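PDB 2V57: TetR family transcriptional repressor LfrR from Mycobacterium smegmatis, which represses transcription of the lfrRA operon, which encodes an efflux pump and the repressor itself, by binding directly to the promoter region upstream of lfrR. Local coordinates for residues V85-A88 and L89-V93; L155-A158 and G159-A162; G166-R169 and H170-V173. One frame throughout, in Å; residues are numbered along the deposited sequence.

Interaction 1. Residues V85-A88 and L89-V93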
loop_
_atom_site.group_PDB
_atom_site.type_symbol
_atom_site.label_atom_id
_atom_site.label_comp_id
_atom_site.label_asym_id
_atom_site.label_seq_id
_atom_site.Cartn_x
_atom_site.Cartn_y
_atom_site.Cartn_z
ATOM N N VAL B 85 -1.127 24.259 -14.846
ATOM C CA VAL B 85 -1.475 22.896 -14.455
ATOM C C VAL B 85 -0.389 22.228 -13.607
ATOM O O VAL B 85 -0.682 21.368 -12.776
ATOM C CB VAL B 85 -1.792 22.011 -15.684
ATOM C CG1 VAL B 85 -3.053 22.512 -16.403
ATOM C CG2 VAL B 85 -0.598 21.967 -16.616
ATOM N N ASP B 86 0.865 22.619 -13.807
ATOM C CA ASP B 86 1.946 22.044 -13.007
ATOM C C ASP B 86 1.885 22.487 -11.541
ATOM O O ASP B 86 1.997 21.668 -10.634
ATOM C CB ASP B 86 3.315 22.347 -13.616
ATOM C CG ASP B 86 3.572 23.836 -13.776
ATOM O OD1 ASP B 86 2.616 24.643 -13.667
ATOM O OD2 ASP B 86 4.741 24.198 -14.017
ATOM N N ALA B 87 1.690 23.779 -11.316
ATOM C CA ALA B 87 1.519 24.287 -9.961
ATOM C C ALA B 87 0.254 23.732 -9.319
ATOM O O ALA B 87 0.240 23.456 -8.115
ATOM C CB ALA B 87 1.498 25.807 -9.953
ATOM N N ALA B 88 -0.810 23.577 -10.111
ATOM C CA ALA B 88 -2.049 23.003 -9.586
ATOM C C ALA B 88 -1.835 21.565 -9.136
ATOM O O ALA B 88 -2.264 21.184 -8.047
ATOM C CB ALA B 88 -3.180 23.095 -10.612
ATOM N N LEU B 89 -1.149 20.774 -9.964
ATOM C CA LEU B 89 -0.850 19.387 -9.616
ATOM C C LEU B 89 0.000 19.336 -8.347
ATOM O O LEU B 89 -0.220 18.497 -7.481
ATOM C CB LEU B 89 -0.143 18.664 -10.772
ATOM C CG LEU B 89 0.231 17.196 -10.540
ATOM C CD1 LEU B 89 -0.985 16.370 -10.113
ATOM C CD2 LEU B 89 0.927 16.580 -11.776
ATOM N N ARG B 90 0.970 20.241 -8.234
ATOM C CA ARG B 90 1.771 20.310 -7.017
ATOM C C ARG B 90 0.903 20.570 -5.777
ATOM O O ARG B 90 1.086 19.918 -4.743
ATOM C CB ARG B 90 2.867 21.368 -7.124
ATOM C CG ARG B 90 3.639 21.550 -5.823
ATOM C CD ARG B 90 4.821 22.500 -6.001
ATOM N NE ARG B 90 5.876 21.844 -6.762
ATOM C CZ ARG B 90 6.953 21.296 -6.210
ATOM N NH1 ARG B 90 7.124 21.354 -4.896
ATOM N NH2 ARG B 90 7.855 20.699 -6.975
ATOM N N ARG B 91 -0.046 21.496 -5.876
ATOM C CA ARG B 91 -0.953 21.757 -4.757
ATOM C C ARG B 91 -1.748 20.501 -4.374
ATOM O O ARG B 91 -1.955 20.219 -3.192
ATOM C CB ARG B 91 -1.902 22.906 -5.086
ATOM C CG ARG B 91 -1.226 24.264 -5.194
ATOM C CD ARG B 91 -2.228 25.392 -5.102
ATOM N NE ARG B 91 -3.270 25.305 -6.120
ATOM C CZ ARG B 91 -3.139 25.782 -7.357
ATOM N NH1 ARG B 91 -2.007 26.370 -7.718
ATOM N NH2 ARG B 91 -4.134 25.683 -8.237
ATOM N N VAL B 92 -2.183 19.744 -5.377
ATOM C CA VAL B 92 -2.922 18.511 -5.124
ATOM C C VAL B 92 -2.068 17.487 -4.391
ATOM O O VAL B 92 -2.518 16.884 -3.408
ATOM C CB VAL B 92 -3.489 17.917 -6.424
ATOM C CG1 VAL B 92 -3.937 16.471 -6.212
ATOM C CG2 VAL B 92 -4.648 18.797 -6.925
ATOM N N VAL B 93 -0.841 17.288 -4.870
ATOM C CA VAL B 93 0.106 16.405 -4.200
ATOM C C VAL B 93 0.319 16.822 -2.739
ATOM O O VAL B 93 0.251 15.991 -1.828
ATOM C CB VAL B 93 1.474 16.363 -4.930
ATOM C CG1 VAL B 93 2.500 15.592 -4.092
ATOM C CG2 VAL B 93 1.328 15.717 -6.333
#
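Arg91 turns back along the first turns of helix 85-97 and lays its guanidinium over Ala87 and Ala88, in the all-helical domain that follows the DNA-binding part of this TetR-family repressor. Its first torsion sets CG anti to the carbonyl carbon and beside the backbone N (chi1 -68°), which directs the chain toward the N-terminal end of the helix, and a bend at chi3 brings the flat group down on the preceding turn. One face of the guanidinium therefore rests on Ala88, whose CA lies 3.7 Å from Arg91 CZ, displaced toward the rim of the group. Ala87 O lies over the same face, and Arg91 NH2 comes to 3.6 Å from Ala88 CB. Arg91 NE and NH2 bond to backbone carbonyls of the loop before the helix, NE to Ala78 O and NH2 to Asp79 O and Ser82 O, tying the helix start to that loop.

Arg90 and Leu89 take the alternative first torsion, with CG anti to the backbone N, which carries both chains off the opening turn. Arg90 NH2 forms a salt bridge with Asp174 of helix 169-182. Leu89 is buried against Met177, Val132 and Leu133 and also packs on Ile185 of the second subunit.

Beneath these side chains the backbone follows regular i to i+4 helical bonding, for example Arg91 N to Ala87 O at 3.0 Å and Val92 N to Ala88 O at 3.0 Å. Val92 CG2 lies beside the oxygen end of that second carbonyl, 3.6 Å from Ala88 O. At the N-terminal end, Asp86 turns its carboxylate to the N-H of the next residue: Ala87 N donates to Asp86 OD1 at 2.7 Å in a bent bond (136°), from above the carboxylate plane, 51° out of it.

Interaction 2. Residues L155-A158 and G159-A162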
loop_
_atom_site.group_PDB
_atom_site.type_symbol
_atom_site.label_atom_id
_atom_site.label_comp_id
_atom_site.label_asym_id
_atom_site.label_seq_id
_atom_site.Cartn_x
_atom_site.Cartn_y
_atom_site.Cartn_z
ATOM N N LEU B 155 2.600 6.215 -5.294
ATOM C CA LEU B 155 3.652 7.183 -5.126
ATOM C C LEU B 155 3.389 8.017 -3.873
ATOM O O LEU B 155 4.321 8.364 -3.169
ATOM C CB LEU B 155 3.796 8.090 -6.352
ATOM C CG LEU B 155 4.371 7.513 -7.646
ATOM C CD1 LEU B 155 4.315 8.551 -8.777
ATOM C CD2 LEU B 155 5.794 7.067 -7.435
ATOM N N MET B 156 2.131 8.363 -3.615
ATOM C CA MET B 156 1.811 9.100 -2.401
ATOM C C MET B 156 2.286 8.313 -1.183
ATOM O O MET B 156 2.834 8.877 -0.244
ATOM C CB MET B 156 0.319 9.398 -2.283
ATOM C CG MET B 156 -0.211 10.447 -3.281
ATOM S SD MET B 156 0.648 12.031 -3.197
ATOM C CE MET B 156 0.693 12.283 -1.418
ATOM N N GLN B 157 2.080 7.007 -1.202
ATOM C CA GLN B 157 2.456 6.206 -0.040
ATOM C C GLN B 157 3.966 6.032 0.082
ATOM O O GLN B 157 4.497 5.942 1.192
ATOM C CB GLN B 157 1.706 4.892 -0.040
ATOM C CG GLN B 157 0.212 5.159 0.132
ATOM C CD GLN B 157 -0.616 3.919 0.009
ATOM O OE1 GLN B 157 -0.772 3.170 0.975
ATOM N NE2 GLN B 157 -1.156 3.684 -1.185
ATOM N N ALA B 158 4.665 6.034 -1.051
ATOM C CA ALA B 158 6.117 6.113 -1.012
ATOM C C ALA B 158 6.493 7.416 -0.298
ATOM O O ALA B 158 7.474 7.473 0.455
ATOM C CB ALA B 158 6.689 6.092 -2.411
ATOM N N GLY B 159 5.707 8.461 -0.562
ATOM C CA GLY B 159 5.889 9.744 0.086
ATOM C C GLY B 159 5.690 9.672 1.592
ATOM O O GLY B 159 6.513 10.188 2.334
ATOM N N TYR B 160 4.601 9.053 2.054
ATOM C CA TYR B 160 4.405 8.935 3.507
ATOM C C TYR B 160 5.533 8.146 4.162
ATOM O O TYR B 160 5.944 8.449 5.286
ATOM C CB TYR B 160 3.070 8.287 3.873
ATOM C CG TYR B 160 1.866 8.953 3.261
ATOM C CD1 TYR B 160 1.544 10.275 3.559
ATOM C CD2 TYR B 160 1.039 8.253 2.396
ATOM C CE1 TYR B 160 0.441 10.874 2.997
ATOM C CE2 TYR B 160 -0.059 8.845 1.823
ATOM C CZ TYR B 160 -0.352 10.160 2.121
ATOM O OH TYR B 160 -1.455 10.746 1.552
ATOM N N GLU B 161 6.011 7.113 3.475
ATOM C CA GLU B 161 7.090 6.283 4.006
ATOM C C GLU B 161 8.370 7.087 4.110
ATOM O O GLU B 161 9.071 7.027 5.123
ATOM C CB GLU B 161 7.334 5.059 3.120
ATOM C CG GLU B 161 6.102 4.232 2.823
ATOM C CD GLU B 161 5.886 3.123 3.817
ATOM O OE1 GLU B 161 6.108 3.356 5.024
ATOM O OE2 GLU B 161 5.497 2.012 3.385
ATOM N N ALA B 162 8.686 7.828 3.051
ATOM C CA ALA B 162 9.887 8.653 3.033
ATOM C C ALA B 162 9.842 9.674 4.169
ATOM O O ALA B 162 10.870 10.000 4.770
ATOM C CB ALA B 162 10.033 9.358 1.691
#
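Met156 O is gripped by the backbone and covered by a ring at once: Tyr160 N donates to it at 2.9 Å, lying in the carbonyl plane, while the aromatic ring of Tyr160 presents a face to the same oxygen. Met156 O sits 3.2 Å above the ring plane, offset toward the rim, with Tyr160 CD2 as its nearest ring atom at 3.3 Å. The ring reaches this place because Tyr160 CG stands anti to the carbonyl carbon and beside the backbone N (chi1 -54°), which sends it back along the preceding turn.

Two side chains from that turn meet the same ring. Gln157 CG comes to the edge in the ring plane, 3.9 Å from Tyr160 CD2, and the amide beyond it is turned 60° from the ring. Met156 crosses the ring at a slant; CB lies 4.2 Å from Tyr160 CE2, and the bends at chi2 and chi3 carry CE to 4.0 Å from Tyr160 OH. The phenol oxygen is held by Gln96 O of helix 85-97, and Gln157 OE1 by Tyr108 OH of the second subunit, so the polar ends of both buried residues have partners beyond this turn.

Gly159 N donates to Leu155 O at 3.0 Å, and Ala162 N to Ala158 O at 2.9 Å. Gln157 also packs on Gln157 of the second subunit, and Ala158 on its Trp147, placing this buried stretch of helix 147-164 at the subunit interface, as in the helical dimerisation surface of TetR-family regulators.

Interaction 3. Residues G166-R169 and H170-V173. With SO4 (sulfate ion), chain H.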
loop_
_atom_site.group_PDB
_atom_site.type_symbol
_atom_site.label_atom_id
_atom_site.label_comp_id
_atom_site.label_asym_id
_atom_site.label_seq_id
_atom_site.Cartn_x
_atom_site.Cartn_y
_atom_site.Cartn_z
ATOM N N GLY B 166 12.289 10.645 7.645
ATOM C CA GLY B 166 12.971 11.913 7.822
ATOM C C GLY B 166 13.193 12.747 6.573
ATOM O O GLY B 166 13.906 13.750 6.621
ATOM N N MET B 167 12.601 12.352 5.451
ATOM C CA MET B 167 12.718 13.166 4.243
ATOM C C MET B 167 11.842 14.404 4.407
ATOM O O MET B 167 10.700 14.306 4.854
ATOM C CB MET B 167 12.329 12.377 2.990
ATOM C CG MET B 167 12.777 13.034 1.685
ATOM S SD MET B 167 12.441 12.059 0.190
ATOM C CE MET B 167 13.364 10.569 0.566
ATOM N N PRO B 168 12.389 15.584 4.078
ATOM C CA PRO B 168 11.654 16.847 4.205
ATOM C C PRO B 168 10.487 16.945 3.226
ATOM O O PRO B 168 10.595 16.505 2.078
ATOM C CB PRO B 168 12.716 17.908 3.863
ATOM C CG PRO B 168 14.028 17.224 4.072
ATOM C CD PRO B 168 13.790 15.799 3.678
ATOM N N ARG B 169 9.392 17.540 3.691
ATOM C CA ARG B 169 8.171 17.678 2.908
ATOM C C ARG B 169 8.438 18.187 1.494
ATOM O O ARG B 169 8.014 17.563 0.521
ATOM C CB ARG B 169 7.189 18.604 3.630
ATOM C CG ARG B 169 5.867 18.870 2.902
ATOM C CD ARG B 169 5.090 19.946 3.653
ATOM N NE ARG B 169 3.738 20.175 3.147
ATOM C CZ ARG B 169 3.390 21.216 2.393
ATOM N NH1 ARG B 169 4.299 22.124 2.056
ATOM N NH2 ARG B 169 2.139 21.352 1.976
ATOM N N HIS B 170 9.147 19.309 1.377
ATOM C CA HIS B 170 9.341 19.934 0.071
ATOM C C HIS B 170 10.018 18.996 -0.922
ATOM O O HIS B 170 9.688 19.004 -2.111
ATOM C CB HIS B 170 10.145 21.231 0.192
ATOM C CG HIS B 170 10.260 21.991 -1.094
ATOM N ND1 HIS B 170 11.314 21.826 -1.966
ATOM C CD2 HIS B 170 9.449 22.921 -1.657
ATOM C CE1 HIS B 170 11.149 22.619 -3.011
ATOM N NE2 HIS B 170 10.025 23.295 -2.848
ATOM N N GLN B 171 10.957 18.198 -0.421
ATOM C CA GLN B 171 11.728 17.258 -1.229
ATOM C C GLN B 171 10.886 16.063 -1.687
ATOM O O GLN B 171 11.043 15.581 -2.802
ATOM C CB GLN B 171 12.931 16.768 -0.423
ATOM C CG GLN B 171 14.103 16.265 -1.236
ATOM C CD GLN B 171 15.209 15.739 -0.342
ATOM O OE1 GLN B 171 15.092 15.770 0.883
ATOM N NE2 GLN B 171 16.282 15.247 -0.950
ATOM N N ILE B 172 10.005 15.581 -0.815
ATOM C CA ILE B 172 9.071 14.532 -1.175
ATOM C C ILE B 172 8.125 15.011 -2.276
ATOM O O ILE B 172 7.822 14.277 -3.217
ATOM C CB ILE B 172 8.258 14.057 0.059
ATOM C CG1 ILE B 172 9.203 13.415 1.080
ATOM C CG2 ILE B 172 7.154 13.073 -0.355
ATOM C CD1 ILE B 172 8.558 13.105 2.417
ATOM N N VAL B 173 7.658 16.247 -2.160
ATOM C CA VAL B 173 6.758 16.785 -3.174
ATOM C C VAL B 173 7.477 16.873 -4.525
ATOM O O VAL B 173 6.957 16.414 -5.544
ATOM C CB VAL B 173 6.153 18.123 -2.740
ATOM C CG1 VAL B 173 5.346 18.752 -3.872
ATOM C CG2 VAL B 173 5.277 17.918 -1.512
HETATM S S SO4 H . 7.782 22.804 2.815
HETATM O O1 SO4 H . 7.070 21.904 1.910
HETATM O O2 SO4 H . 8.982 22.133 3.315
HETATM O O3 SO4 H . 8.154 24.014 2.083
HETATM O O4 SO4 H . 6.903 23.158 3.932
#
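Arg169 and His170 together border a sulfate ion, probably taken from the crystallisation liquor, beside the first turn of helix 169-182; His170 CB lies 3.5 Å from sulfate O2. Arg169 CG stands anti to the backbone N (chi1 179°), and chi2 and chi3, also near anti, keep the chain extended as far as NE. Along it, Arg169 CB lies 3.7 Å from sulfate O1, CG 3.4 Å and CD 3.3 Å, while NE and CZ stay 3.8 Å or more from that oxygen. At the tip, Arg169 NH1 donates to sulfate O1 at 2.8 Å with an N-H...O angle of 148°, and the sulfur lies in the guanidinium plane at its edge. NH2 turns to a salt bridge with Asp98.

Pro168, at the N-cap, offers its carbonyl to the incoming turn: Ile172 N donates to Pro168 O at 3.1 Å, nearly in line with the C=O bond, and Gln171 N adds a weak bond. Met167 SD meets Ile172 CG1 at 3.6 Å. Gly166, at positive phi, is the C-prime residue of the Schellman motif that ends helix 147-164.

The turn thus links two consecutive helices: Met167 and Ile172 pack back on Ala162 of helix 147-164, while Val173 meets Arg90 and Leu97 of helix 85-97.

Interactions 1, 2 and 3 follow one another along the chain, on helix 85-97, on helix 147-164 and at the start of helix 169-182. Centres of interactions 2 and 3 lie about 10 Å apart, whereas interaction 1 stands about 17 Å from interaction 2 and 16 Å from interaction 3. The three helices pack together: Val93 O lies 3.8 Å from Met156 CE, Val93 CG1 4.3 Å from Val173 CG1, and Gly159 O 3.6 Å from Ile172 CD1. Interaction 2 is buried and the other two partly so, farther from the centre of the chain; all three touch the second subunit, interactions 1 and 3 by packing.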